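Local coordinates for substrate-binding protein (Synechococcus sp., PDB 6WPN) that probably binds a sugar or oligosaccharide outside the cell membrane as the capture component of a solute-uptake system, at residues A279-P287 against Q363-T374; R144-L152 against Y253-G264. All coordinates share one frame; numbering follows the deposited sequence.

Interaction 1: A279-P287 against Q363-T374; sequences AAVTTPQPP and QIRDARLLSAET
The side-chain amide of Gln363 reaches from helix 359-374 to the turn between helix 276-280 and strand 282-285. Its NE2 donates to Ala279 O at 2.7 Å with an N-H...O angle of 157°; the donor lies in the carbonyl plane of Ala279 and the oxygen stays close to the amide plane of Gln363. Thr282 O also accepts from this nitrogen, but weakly, since the bond is bent. CG stands anti to the backbone N (chi1 -173°) and the chain runs on extended, which carries the amide out to the turn. Ala279 O already accepts from Thr282 N, so the glutamine is a second donor to the oxygen that already links the two ends of this turn, while its own OE1 is held by Gln272 of helix 265-274. Replacing the glutamine with an alanine would probably cost Ala279 O its second donor, end the weak contact to Thr282 O, and leave the turn less firmly tied to the helix. Further along, Pro284 turns its ring to the helix, with CG 3.7 Å from Ala367 CB. The small alanine lets the chains close to 5.5 Å between the CA atoms of Pro284 and Ala367. One turn later Leu370 sends CD2 against strand backbone, 3.7 Å from Gln285 C and 3.8 Å from Pro284 O, and it also meets Pro286 CD. Thr374 CG2 and Pro287 CD then approach tip to tip. With axes 8.2 Å apart and 14° from parallel, the helix lies along strand 282-285 in the alpha/beta packing of a periplasmic-binding-protein domain, where helices cover a central sheet.

Interaction 2: R144-L152 against Y253-G264; sequences RLSLVNGDL and YQSGELALLASG
Leu147 pairs with Leu261 through two backbone bonds, N to O in each direction, and its side chain then runs across the neighbouring strand toward Gly264. CB sits 3.5 Å from Leu261 O and 4.1 Å from Tyr253 OH. With CG anti to the carbonyl carbon (chi1 -57°), the chain leans over the partner strand: CG passes 3.8 Å from Leu261 O, and CD1 ends 3.8 Å from Ser263 CB and 4.0 Å from Gly264 O, with Leu261 CD2 nearby. The backbone of Leu147 is also covered, since Tyr253 brings CE1 to 3.3 Å from Leu147 O, while its hydroxyl is bonded to Thr282 OG1. At the far end Asn149 N donates to Ala259 O at 2.7 Å, nearly straight at 168°. Asn149 then caps the next helix, its OD1 accepting from Leu152 N, and Leu152 turns back to set CD1 3.5 Å from Gly256 O, where a Schellman motif ends helix 246-254. On the face away from Leu147, Ser146 and Val148 pack against Leu260. Strand 260-263 thus runs antiparallel along one edge of strand 137-149, strand 282-285 bonds along its other edge, helix 265-274 covers Leu147 and Leu261 with Ile271 and Phe267, and helix 168-179 meets Leu260 through Tyr171.

How the interactions relate
Strand 137-149 is the shared element: interaction 2 joins strand 260-263 to one of its edges, and the strand of interaction 1 pairs antiparallel with the other. The two centres lie 11 Å apart, on the same side of the chain's centre. Along the sequence they follow in series, with interaction 2 complete before interaction 1 begins, and helix 265-274 leading from one toward the other. Probable hydrogen bonds, Val281 O to Gly150 N and Gln285 O to Ser146 N, stitch them together, and Leu145 CD1 packs against Ala367 O. Strands and covering helices from distant parts of the chain are thereby gathered into one alpha/beta region of the binding protein.

Interaction 1: A279-P287 against Q363-T374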
loop_
_atom_site.group_PDB
_atom_site.type_symbol
_atom_site.label_atom_id
_atom_site.label_comp_id
_atom_site.label_asym_id
_atom_site.label_seq_id
_atom_site.Cartn_x
_atom_site.Cartn_y
_atom_site.Cartn_z
ATOM N N ALA A 279 0.204 0.593 23.085
ATOM C CA ALA A 279 1.155 -0.377 22.554
ATOM C C ALA A 279 1.359 -1.546 23.510
ATOM O O ALA A 279 1.596 -2.674 23.064
ATOM C CB ALA A 279 2.490 0.304 22.249
ATOM N N ALA A 280 1.249 -1.307 24.822
ATOM C CA ALA A 280 1.435 -2.390 25.785
ATOM C C ALA A 280 0.334 -3.441 25.676
ATOM O O ALA A 280 0.558 -4.604 26.028
ATOM C CB ALA A 280 1.498 -1.834 27.209
ATOM N N VAL A 281 -0.851 -3.056 25.195
ATOM C CA VAL A 281 -1.973 -3.969 25.004
ATOM C C VAL A 281 -2.219 -4.256 23.527
ATOM O O VAL A 281 -3.277 -4.780 23.168
ATOM C CB VAL A 281 -3.252 -3.440 25.676
ATOM C CG1 VAL A 281 -3.002 -3.181 27.156
ATOM C CG2 VAL A 281 -3.748 -2.179 24.980
ATOM N N THR A 282 -1.275 -3.898 22.660
ATOM C CA THR A 282 -1.377 -4.135 21.226
ATOM C C THR A 282 -0.676 -5.436 20.852
ATOM O O THR A 282 0.444 -5.693 21.306
ATOM C CB THR A 282 -0.750 -2.972 20.455
ATOM O OG1 THR A 282 -1.481 -1.768 20.714
ATOM C CG2 THR A 282 -0.737 -3.255 18.957
ATOM N N THR A 283 -1.331 -6.255 20.026
ATOM C CA THR A 283 -0.705 -7.455 19.485
ATOM C C THR A 283 -0.856 -7.457 17.968
ATOM O O THR A 283 -1.958 -7.200 17.455
ATOM C CB THR A 283 -1.308 -8.735 20.070
ATOM O OG1 THR A 283 -2.716 -8.750 19.823
ATOM C CG2 THR A 283 -1.048 -8.818 21.570
ATOM N N PRO A 284 0.206 -7.738 17.219
ATOM C CA PRO A 284 0.064 -7.843 15.763
ATOM C C PRO A 284 -0.654 -9.130 15.386
ATOM O O PRO A 284 -0.453 -10.178 16.004
ATOM C CB PRO A 284 1.516 -7.841 15.262
ATOM C CG PRO A 284 2.347 -7.390 16.444
ATOM C CD PRO A 284 1.608 -7.844 17.650
ATOM N N GLN A 285 -1.500 -9.041 14.367
ATOM C CA GLN A 285 -2.328 -10.146 13.912
ATOM C C GLN A 285 -2.362 -10.151 12.390
ATOM O O GLN A 285 -2.031 -9.146 11.754
ATOM C CB GLN A 285 -3.756 -10.045 14.473
ATOM C CG GLN A 285 -3.848 -10.186 15.987
ATOM C CD GLN A 285 -3.491 -11.577 16.478
ATOM O OE1 GLN A 285 -3.761 -12.574 15.811
ATOM N NE2 GLN A 285 -2.876 -11.650 17.653
ATOM N N PRO A 286 -2.734 -11.275 11.780
ATOM C CA PRO A 286 -2.805 -11.319 10.322
ATOM C C PRO A 286 -3.808 -10.313 9.801
ATOM O O PRO A 286 -4.812 -10.001 10.470
ATOM C CB PRO A 286 -3.256 -12.760 10.036
ATOM C CG PRO A 286 -2.796 -13.535 11.219
ATOM C CD PRO A 286 -2.929 -12.607 12.386
ATOM N N PRO A 287 -3.585 -9.777 8.604
ATOM C CA PRO A 287 -4.531 -8.810 8.045
ATOM C C PRO A 287 -5.844 -9.483 7.687
ATOM O O PRO A 287 -5.930 -10.704 7.534
ATOM C CB PRO A 287 -3.820 -8.297 6.790
ATOM C CG PRO A 287 -2.937 -9.439 6.387
ATOM C CD PRO A 287 -2.482 -10.075 7.674
ATOM N N GLN A 363 7.845 -6.949 20.699
ATOM C CA GLN A 363 6.641 -6.628 19.942
ATOM C C GLN A 363 6.974 -6.251 18.502
ATOM O O GLN A 363 6.319 -6.716 17.563
ATOM C CB GLN A 363 5.884 -5.495 20.635
ATOM C CG GLN A 363 4.529 -5.180 20.034
ATOM C CD GLN A 363 3.827 -4.068 20.784
ATOM O OE1 GLN A 363 4.411 -3.015 21.038
ATOM N NE2 GLN A 363 2.578 -4.305 21.165
ATOM N N ILE A 364 7.997 -5.409 18.310
ATOM C CA ILE A 364 8.386 -4.993 16.963
ATOM C C ILE A 364 8.889 -6.188 16.166
ATOM O O ILE A 364 8.627 -6.314 14.964
ATOM C CB ILE A 364 9.450 -3.879 17.026
ATOM C CG1 ILE A 364 8.868 -2.606 17.642
ATOM C CG2 ILE A 364 10.026 -3.604 15.645
ATOM C CD1 ILE A 364 7.584 -2.149 17.000
ATOM N N ARG A 365 9.619 -7.082 16.828
ATOM C CA ARG A 365 10.092 -8.288 16.166
ATOM C C ARG A 365 8.924 -9.187 15.773
ATOM O O ARG A 365 8.915 -9.750 14.672
ATOM C CB ARG A 365 11.081 -9.010 17.086
ATOM C CG ARG A 365 11.759 -10.232 16.502
ATOM C CD ARG A 365 11.005 -11.489 16.857
ATOM N NE ARG A 365 11.780 -12.685 16.555
ATOM C CZ ARG A 365 12.289 -13.495 17.476
ATOM N NH1 ARG A 365 12.098 -13.232 18.765
ATOM N NH2 ARG A 365 12.978 -14.571 17.109
ATOM N N ASP A 366 7.922 -9.316 16.654
ATOM C CA ASP A 366 6.739 -10.114 16.338
ATOM C C ASP A 366 6.015 -9.575 15.112
ATOM O O ASP A 366 5.519 -10.349 14.282
ATOM C CB ASP A 366 5.773 -10.151 17.524
ATOM C CG ASP A 366 6.358 -10.829 18.750
ATOM O OD1 ASP A 366 7.305 -11.638 18.604
ATOM O OD2 ASP A 366 5.852 -10.560 19.865
ATOM N N ALA A 367 5.921 -8.250 14.990
ATOM C CA ALA A 367 5.214 -7.670 13.856
ATOM C C ALA A 367 5.993 -7.873 12.563
ATOM O O ALA A 367 5.425 -8.287 11.547
ATOM C CB ALA A 367 4.952 -6.187 14.111
ATOM N N ARG A 368 7.303 -7.608 12.585
ATOM C CA ARG A 368 8.100 -7.772 11.371
ATOM C C ARG A 368 8.114 -9.226 10.913
ATOM O O ARG A 368 8.078 -9.508 9.710
ATOM C CB ARG A 368 9.531 -7.281 11.596
ATOM C CG ARG A 368 9.675 -5.796 11.869
ATOM C CD ARG A 368 11.127 -5.459 12.143
ATOM N NE ARG A 368 11.955 -5.758 10.979
ATOM C CZ ARG A 368 13.275 -5.891 11.008
ATOM N NH1 ARG A 368 13.937 -5.762 12.153
ATOM N NH2 ARG A 368 13.934 -6.168 9.890
ATOM N N LEU A 369 8.155 -10.162 11.861
ATOM C CA LEU A 369 8.173 -11.576 11.507
ATOM C C LEU A 369 6.840 -12.013 10.918
ATOM O O LEU A 369 6.801 -12.833 9.994
ATOM C CB LEU A 369 8.512 -12.416 12.735
ATOM C CG LEU A 369 8.861 -13.878 12.481
ATOM C CD1 LEU A 369 10.022 -13.967 11.513
ATOM C CD2 LEU A 369 9.197 -14.560 13.793
ATOM N N LEU A 370 5.735 -11.484 11.446
ATOM C CA LEU A 370 4.432 -11.817 10.889
ATOM C C LEU A 370 4.280 -11.263 9.474
ATOM O O LEU A 370 3.711 -11.926 8.600
ATOM C CB LEU A 370 3.334 -11.297 11.814
ATOM C CG LEU A 370 1.927 -11.853 11.622
ATOM C CD1 LEU A 370 1.983 -13.354 11.432
ATOM C CD2 LEU A 370 1.080 -11.508 12.840
ATOM N N SER A 371 4.799 -10.057 9.222
ATOM C CA SER A 371 4.787 -9.516 7.863
ATOM C C SER A 371 5.596 -10.386 6.908
ATOM O O SER A 371 5.158 -10.657 5.781
ATOM C CB SER A 371 5.317 -8.082 7.848
ATOM O OG SER A 371 4.402 -7.187 8.450
ATOM N N ALA A 372 6.781 -10.832 7.333
ATOM C CA ALA A 372 7.609 -11.650 6.451
ATOM C C ALA A 372 6.961 -12.998 6.159
ATOM O O ALA A 372 7.108 -13.530 5.053
ATOM C CB ALA A 372 8.997 -11.847 7.062
ATOM N N GLU A 373 6.251 -13.560 7.133
ATOM C CA GLU A 373 5.567 -14.833 6.932
ATOM C C GLU A 373 4.342 -14.664 6.038
ATOM O O GLU A 373 4.052 -15.524 5.199
ATOM C CB GLU A 373 5.201 -15.417 8.292
ATOM C CG GLU A 373 6.433 -15.859 9.070
ATOM C CD GLU A 373 6.111 -16.404 10.446
ATOM O OE1 GLU A 373 5.288 -15.787 11.154
ATOM O OE2 GLU A 373 6.696 -17.444 10.821
ATOM N N THR A 374 3.621 -13.551 6.200
ATOM C CA THR A 374 2.428 -13.277 5.400
ATOM C C THR A 374 2.771 -13.051 3.930
ATOM O O THR A 374 1.947 -13.335 3.051
ATOM C CB THR A 374 1.685 -12.065 5.969
ATOM O OG1 THR A 374 1.415 -12.284 7.357
ATOM C CG2 THR A 374 0.367 -11.854 5.254
#

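Interaction 2: R144-L152 against Y253-G264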
loop_
_atom_site.group_PDB
_atom_site.type_symbol
_atom_site.label_atom_id
_atom_site.label_comp_id
_atom_site.label_asym_id
_atom_site.label_seq_id
_atom_site.Cartn_x
_atom_site.Cartn_y
_atom_site.Cartn_z
ATOM N N ARG A 144 0.781 -5.085 5.321
ATOM C CA ARG A 144 0.138 -4.496 6.489
ATOM C C ARG A 144 -0.556 -5.563 7.327
ATOM O O ARG A 144 -1.183 -6.486 6.799
ATOM C CB ARG A 144 -0.852 -3.407 6.081
ATOM C CG ARG A 144 -2.066 -3.888 5.338
ATOM C CD ARG A 144 -3.015 -2.738 5.071
ATOM N NE ARG A 144 -4.129 -3.176 4.244
ATOM C CZ ARG A 144 -4.159 -3.074 2.919
ATOM N NH1 ARG A 144 -3.138 -2.527 2.270
ATOM N NH2 ARG A 144 -5.216 -3.507 2.242
ATOM N N LEU A 145 -0.405 -5.453 8.640
ATOM C CA LEU A 145 -1.003 -6.387 9.579
ATOM C C LEU A 145 -2.238 -5.771 10.232
ATOM O O LEU A 145 -2.635 -4.640 9.944
ATOM C CB LEU A 145 0.023 -6.796 10.633
ATOM C CG LEU A 145 1.388 -7.246 10.108
ATOM C CD1 LEU A 145 2.373 -7.349 11.254
ATOM C CD2 LEU A 145 1.279 -8.564 9.360
ATOM N N SER A 146 -2.863 -6.541 11.118
ATOM C CA SER A 146 -3.942 -6.055 11.973
ATOM C C SER A 146 -3.361 -5.775 13.353
ATOM O O SER A 146 -2.994 -6.705 14.074
ATOM C CB SER A 146 -5.086 -7.065 12.060
ATOM O OG SER A 146 -5.761 -7.189 10.823
ATOM N N LEU A 147 -3.227 -4.497 13.700
ATOM C CA LEU A 147 -2.847 -4.119 15.058
ATOM C C LEU A 147 -4.094 -4.114 15.936
ATOM O O LEU A 147 -4.989 -3.285 15.748
ATOM C CB LEU A 147 -2.151 -2.763 15.059
ATOM C CG LEU A 147 -0.911 -2.685 14.166
ATOM C CD1 LEU A 147 -0.232 -1.327 14.291
ATOM C CD2 LEU A 147 0.065 -3.805 14.492
ATOM N N VAL A 148 -4.176 -5.052 16.878
ATOM C CA VAL A 148 -5.391 -5.285 17.653
ATOM C C VAL A 148 -5.188 -4.790 19.079
ATOM O O VAL A 148 -4.244 -5.208 19.764
ATOM C CB VAL A 148 -5.776 -6.772 17.639
ATOM C CG1 VAL A 148 -6.922 -7.036 18.594
ATOM C CG2 VAL A 148 -6.145 -7.188 16.228
ATOM N N ASN A 149 -6.085 -3.918 19.532
ATOM C CA ASN A 149 -6.112 -3.479 20.924
ATOM C C ASN A 149 -6.743 -4.586 21.762
ATOM O O ASN A 149 -7.969 -4.723 21.810
ATOM C CB ASN A 149 -6.883 -2.171 21.054
ATOM C CG ASN A 149 -6.798 -1.576 22.448
ATOM O OD1 ASN A 149 -7.033 -2.254 23.445
ATOM N ND2 ASN A 149 -6.462 -0.295 22.519
ATOM N N GLY A 150 -5.902 -5.374 22.437
ATOM C CA GLY A 150 -6.406 -6.505 23.198
ATOM C C GLY A 150 -7.233 -6.093 24.395
ATOM O O GLY A 150 -8.105 -6.841 24.847
ATOM N N ASP A 151 -6.976 -4.903 24.928
ATOM C CA ASP A 151 -7.741 -4.451 26.079
ATOM C C ASP A 151 -9.180 -4.114 25.693
ATOM O O ASP A 151 -10.113 -4.376 26.463
ATOM C CB ASP A 151 -7.051 -3.259 26.722
ATOM C CG ASP A 151 -7.753 -2.810 27.960
ATOM O OD1 ASP A 151 -7.446 -3.341 29.052
ATOM O OD2 ASP A 151 -8.650 -1.961 27.823
ATOM N N LEU A 152 -9.382 -3.517 24.513
ATOM C CA LEU A 152 -10.738 -3.280 24.032
ATOM C C LEU A 152 -11.463 -4.592 23.758
ATOM O O LEU A 152 -12.676 -4.684 23.973
ATOM C CB LEU A 152 -10.723 -2.408 22.771
ATOM C CG LEU A 152 -10.391 -0.920 22.917
ATOM C CD1 LEU A 152 -10.375 -0.222 21.562
ATOM C CD2 LEU A 152 -11.385 -0.238 23.842
ATOM N N TYR A 253 -6.695 4.954 17.017
ATOM C CA TYR A 253 -6.055 3.823 17.674
ATOM C C TYR A 253 -5.156 4.285 18.817
ATOM O O TYR A 253 -5.174 3.696 19.906
ATOM C CB TYR A 253 -5.265 2.993 16.662
ATOM C CG TYR A 253 -4.806 1.673 17.229
ATOM C CD1 TYR A 253 -5.647 0.566 17.212
ATOM C CD2 TYR A 253 -3.542 1.528 17.789
ATOM C CE1 TYR A 253 -5.243 -0.647 17.731
ATOM C CE2 TYR A 253 -3.129 0.318 18.308
ATOM C CZ TYR A 253 -3.985 -0.765 18.280
ATOM O OH TYR A 253 -3.587 -1.971 18.798
ATOM N N GLN A 254 -4.373 5.346 18.596
ATOM C CA GLN A 254 -3.498 5.846 19.650
ATOM C C GLN A 254 -4.277 6.422 20.820
ATOM O O GLN A 254 -3.722 6.565 21.913
ATOM C CB GLN A 254 -2.546 6.907 19.094
ATOM C CG GLN A 254 -1.583 6.392 18.036
ATOM C CD GLN A 254 -0.581 7.443 17.597
ATOM O OE1 GLN A 254 -0.710 8.620 17.936
ATOM N NE2 GLN A 254 0.420 7.025 16.833
ATOM N N SER A 255 -5.548 6.748 20.624
ATOM C CA SER A 255 -6.396 7.222 21.704
ATOM C C SER A 255 -7.123 6.091 22.413
ATOM O O SER A 255 -7.833 6.346 23.392
ATOM C CB SER A 255 -7.423 8.227 21.171
ATOM O OG SER A 255 -6.785 9.296 20.500
ATOM N N GLY A 256 -6.970 4.856 21.945
ATOM C CA GLY A 256 -7.725 3.763 22.517
ATOM C C GLY A 256 -9.166 3.708 22.075
ATOM O O GLY A 256 -9.987 3.092 22.759
ATOM N N GLU A 257 -9.506 4.344 20.953
ATOM C CA GLU A 257 -10.873 4.384 20.453
ATOM C C GLU A 257 -11.100 3.470 19.256
ATOM O O GLU A 257 -12.219 3.423 18.735
ATOM C CB GLU A 257 -11.261 5.821 20.092
ATOM C CG GLU A 257 -11.613 6.683 21.295
ATOM C CD GLU A 257 -12.920 6.264 21.951
ATOM O OE1 GLU A 257 -13.853 5.863 21.218
ATOM O OE2 GLU A 257 -13.014 6.330 23.200
ATOM N N LEU A 258 -10.073 2.747 18.811
ATOM C CA LEU A 258 -10.166 1.848 17.666
ATOM C C LEU A 258 -9.586 0.497 18.062
ATOM O O LEU A 258 -8.431 0.418 18.490
ATOM C CB LEU A 258 -9.424 2.431 16.459
ATOM C CG LEU A 258 -9.545 1.712 15.113
ATOM C CD1 LEU A 258 -11.002 1.582 14.722
ATOM C CD2 LEU A 258 -8.769 2.456 14.033
ATOM N N ALA A 259 -10.381 -0.567 17.909
ATOM C CA ALA A 259 -9.945 -1.887 18.355
ATOM C C ALA A 259 -8.970 -2.531 17.379
ATOM O O ALA A 259 -8.066 -3.257 17.805
ATOM C CB ALA A 259 -11.151 -2.803 18.567
ATOM N N LEU A 260 -9.127 -2.292 16.080
ATOM C CA LEU A 260 -8.245 -2.874 15.078
ATOM C C LEU A 260 -7.788 -1.778 14.128
ATOM O O LEU A 260 -8.611 -1.023 13.605
ATOM C CB LEU A 260 -8.945 -4.000 14.302
ATOM C CG LEU A 260 -8.114 -4.811 13.297
ATOM C CD1 LEU A 260 -8.671 -6.220 13.150
ATOM C CD2 LEU A 260 -8.073 -4.136 11.936
ATOM N N LEU A 261 -6.483 -1.724 13.880
ATOM C CA LEU A 261 -5.877 -0.753 12.977
ATOM C C LEU A 261 -5.065 -1.509 11.936
ATOM O O LEU A 261 -4.144 -2.251 12.287
ATOM C CB LEU A 261 -4.987 0.226 13.749
ATOM C CG LEU A 261 -4.170 1.231 12.935
ATOM C CD1 LEU A 261 -5.053 2.307 12.312
ATOM C CD2 LEU A 261 -3.085 1.853 13.797
ATOM N N ALA A 262 -5.406 -1.335 10.664
ATOM C CA ALA A 262 -4.650 -1.969 9.584
ATOM C C ALA A 262 -3.369 -1.174 9.366
ATOM O O ALA A 262 -3.392 -0.089 8.786
ATOM C CB ALA A 262 -5.484 -2.044 8.310
ATOM N N SER A 263 -2.242 -1.709 9.828
ATOM C CA SER A 263 -0.983 -0.981 9.747
ATOM C C SER A 263 0.182 -1.964 9.841
ATOM O O SER A 263 0.016 -3.137 10.189
ATOM C CB SER A 263 -0.907 0.097 10.836
ATOM O OG SER A 263 0.269 0.881 10.728
ATOM N N GLY A 264 1.369 -1.463 9.498
ATOM C CA GLY A 264 2.582 -2.251 9.483
ATOM C C GLY A 264 3.371 -2.180 10.780
ATOM O O GLY A 264 2.934 -1.628 11.792
#